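Local structure of deoxycytidylate deaminase (4P9E) at residues A[93-97]-A[113-118]. The protein probably catalyses the zinc-dependent hydrolytic deamination of dCMP to dUMP. Residues are numbered along the deposited sequence; the frame is centred on the assembly and turned at random.
Sequences CTHSP and VYYRNE
Tyr115 tucks its side chain against the backbone of His95 and Ser96, beside the point where two parallel-paired chains both turn a corner. Its CB lies 3.6 Å from Ser96 N and also meets His95 C. With chi1 at 69°, CG is flanked by both backbone branches, and the ring comes to lie alongside Ser96. CG rests near Ser96 N and CA, CD1 reaches Ser96 CB, and the outer part of the ring runs on past Ser96. The Ser96 methylene stands over one face of the ring, 4.2 Å from its centroid and displaced toward the rim, a CH-pi contact. Ile125 of helix 123-130 and Val135 and Lys137 of strand 134-137 also touch the tyrosine.

Cys93 pairs with Tyr115 and His95 with Asn117 in parallel bridges. Cys93 N gives a nearly straight bond to Tyr114 O (2.8 Å, 170°), and Ser96 N another to Asn117 O. Between them the corners at Thr94 and Arg116 make pairing less regular: Asn117 N bonds to Thr94 O at 2.8 Å, while Arg116 N makes only weak bonds to the carbonyls of Cys93 and Thr94. Beyond the corner, Asn117 CB lies over one face of the His95 imidazole, 4.1 Å from its centroid. At the ring edge, ND1 shares a 2.8 Å hydrogen bond with Thr94 OG1, which helps fix the ring's rotation; Gly31 N bonds to the same hydroxyl and so positions it. The Arg116 guanidinium leads away to salt bridges with Glu10, Glu17 and the Met138 carboxylate.

Pro97 follows, its CD near Val113 CG1 and its ring beside Cys101 and Glu72, the predicted proton donor. The grip is thus mostly main-chain hydrogen bonding, with CH-pi contacts beside it, and probably helps set the course of the loop leading to the zinc ligands Cys98 and Cys101.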
loop_
_atom_site.group_PDB
_atom_site.type_symbol
_atom_site.label_atom_id
_atom_site.label_comp_id
_atom_site.label_asym_id
_atom_site.label_seq_id
_atom_site.Cartn_x
_atom_site.Cartn_y
_atom_site.Cartn_z
ATOM N N CYS A 93 -22.026 0.330 -12.305
ATOM C CA CYS A 93 -22.736 1.573 -12.158
ATOM C C CYS A 93 -24.238 1.383 -12.470
ATOM O O CYS A 93 -24.608 0.513 -13.254
ATOM C CB CYS A 93 -22.076 2.635 -13.045
ATOM S SG CYS A 93 -22.524 4.340 -12.598
ATOM N N THR A 94 -25.102 2.158 -11.827
ATOM C CA THR A 94 -26.515 2.151 -12.198
ATOM C C THR A 94 -26.718 2.688 -13.609
ATOM O O THR A 94 -27.626 2.274 -14.307
ATOM C CB THR A 94 -27.394 2.977 -11.232
ATOM O OG1 THR A 94 -26.868 4.300 -11.101
ATOM C CG2 THR A 94 -27.461 2.326 -9.867
ATOM N N HIS A 95 -25.863 3.606 -14.032
ATOM C CA HIS A 95 -26.004 4.193 -15.350
ATOM C C HIS A 95 -24.771 4.060 -16.211
ATOM O O HIS A 95 -23.663 4.018 -15.701
ATOM C CB HIS A 95 -26.381 5.658 -15.240
ATOM C CG HIS A 95 -27.735 5.880 -14.645
ATOM N ND1 HIS A 95 -27.999 5.664 -13.310
ATOM C CD2 HIS A 95 -28.898 6.261 -15.212
ATOM C CE1 HIS A 95 -29.273 5.924 -13.076
ATOM N NE2 HIS A 95 -29.841 6.296 -14.207
ATOM N N SER A 96 -24.999 3.952 -17.517
ATOM C CA SER A 96 -23.977 4.146 -18.531
ATOM C C SER A 96 -23.255 5.456 -18.202
ATOM O O SER A 96 -23.898 6.415 -17.790
ATOM C CB SER A 96 -24.651 4.179 -19.917
ATOM O OG SER A 96 -24.044 5.090 -20.828
ATOM N N PRO A 97 -21.913 5.486 -18.310
ATOM C CA PRO A 97 -21.195 6.721 -17.970
ATOM C C PRO A 97 -21.103 7.762 -19.083
ATOM O O PRO A 97 -21.092 7.430 -20.261
ATOM C CB PRO A 97 -19.794 6.227 -17.593
ATOM C CG PRO A 97 -19.656 4.957 -18.290
ATOM C CD PRO A 97 -21.009 4.328 -18.328
ATOM N N VAL A 113 -16.920 -2.250 -17.486
ATOM C CA VAL A 113 -18.033 -1.561 -16.844
ATOM C C VAL A 113 -19.381 -2.306 -17.035
ATOM O O VAL A 113 -19.775 -2.611 -18.156
ATOM C CB VAL A 113 -18.171 -0.099 -17.366
ATOM C CG1 VAL A 113 -19.373 0.594 -16.727
ATOM C CG2 VAL A 113 -16.890 0.701 -17.116
ATOM N N TYR A 114 -20.062 -2.604 -15.931
ATOM C CA TYR A 114 -21.434 -3.108 -15.942
ATOM C C TYR A 114 -22.393 -1.958 -15.616
ATOM O O TYR A 114 -22.210 -1.263 -14.614
ATOM C CB TYR A 114 -21.625 -4.193 -14.878
ATOM C CG TYR A 114 -20.783 -5.437 -15.017
ATOM C CD1 TYR A 114 -21.306 -6.592 -15.568
ATOM C CD2 TYR A 114 -19.467 -5.473 -14.555
ATOM C CE1 TYR A 114 -20.531 -7.749 -15.685
ATOM C CE2 TYR A 114 -18.683 -6.625 -14.669
ATOM C CZ TYR A 114 -19.224 -7.754 -15.231
ATOM O OH TYR A 114 -18.462 -8.890 -15.349
ATOM N N TYR A 115 -23.408 -1.748 -16.448
ATOM C CA TYR A 115 -24.454 -0.760 -16.136
ATOM C C TYR A 115 -25.868 -1.321 -16.214
ATOM O O TYR A 115 -26.133 -2.293 -16.935
ATOM C CB TYR A 115 -24.351 0.470 -17.023
ATOM C CG TYR A 115 -24.699 0.212 -18.464
ATOM C CD1 TYR A 115 -25.982 0.444 -18.939
ATOM C CD2 TYR A 115 -23.741 -0.248 -19.362
ATOM C CE1 TYR A 115 -26.309 0.225 -20.257
ATOM C CE2 TYR A 115 -24.064 -0.483 -20.682
ATOM C CZ TYR A 115 -25.351 -0.240 -21.129
ATOM O OH TYR A 115 -25.687 -0.468 -22.452
ATOM N N ARG A 116 -26.764 -0.792 -15.390
ATOM C CA ARG A 116 -28.168 -1.168 -15.472
ATOM C C ARG A 116 -28.974 -0.340 -16.457
ATOM O O ARG A 116 -29.823 -0.865 -17.159
ATOM C CB ARG A 116 -28.831 -1.123 -14.102
ATOM C CG ARG A 116 -30.206 -1.745 -14.083
ATOM C CD ARG A 116 -30.400 -2.616 -12.871
ATOM N NE ARG A 116 -30.084 -4.009 -13.140
ATOM C CZ ARG A 116 -29.962 -4.934 -12.200
ATOM N NH1 ARG A 116 -30.131 -4.612 -10.930
ATOM N NH2 ARG A 116 -29.673 -6.179 -12.530
ATOM N N ASN A 117 -28.735 0.966 -16.473
ATOM C CA ASN A 117 -29.541 1.890 -17.265
ATOM C C ASN A 117 -28.761 2.658 -18.306
ATOM O O ASN A 117 -27.745 3.265 -18.005
ATOM C CB ASN A 117 -30.238 2.889 -16.352
ATOM C CG ASN A 117 -31.228 2.237 -15.440
ATOM O OD1 ASN A 117 -30.986 2.094 -14.246
ATOM N ND2 ASN A 117 -32.354 1.821 -15.995
ATOM N N GLU A 118 -29.259 2.657 -19.532
ATOM C CA GLU A 118 -28.600 3.396 -20.588
ATOM C C GLU A 118 -28.672 4.881 -20.291
ATOM O O GLU A 118 -29.733 5.412 -19.984
ATOM C CB GLU A 118 -29.270 3.110 -21.927
ATOM C CG GLU A 118 -28.326 3.096 -23.100
ATOM C CD GLU A 118 -28.884 2.333 -24.274
ATOM O OE1 GLU A 118 -29.272 2.972 -25.270
ATOM O OE2 GLU A 118 -28.940 1.093 -24.200
#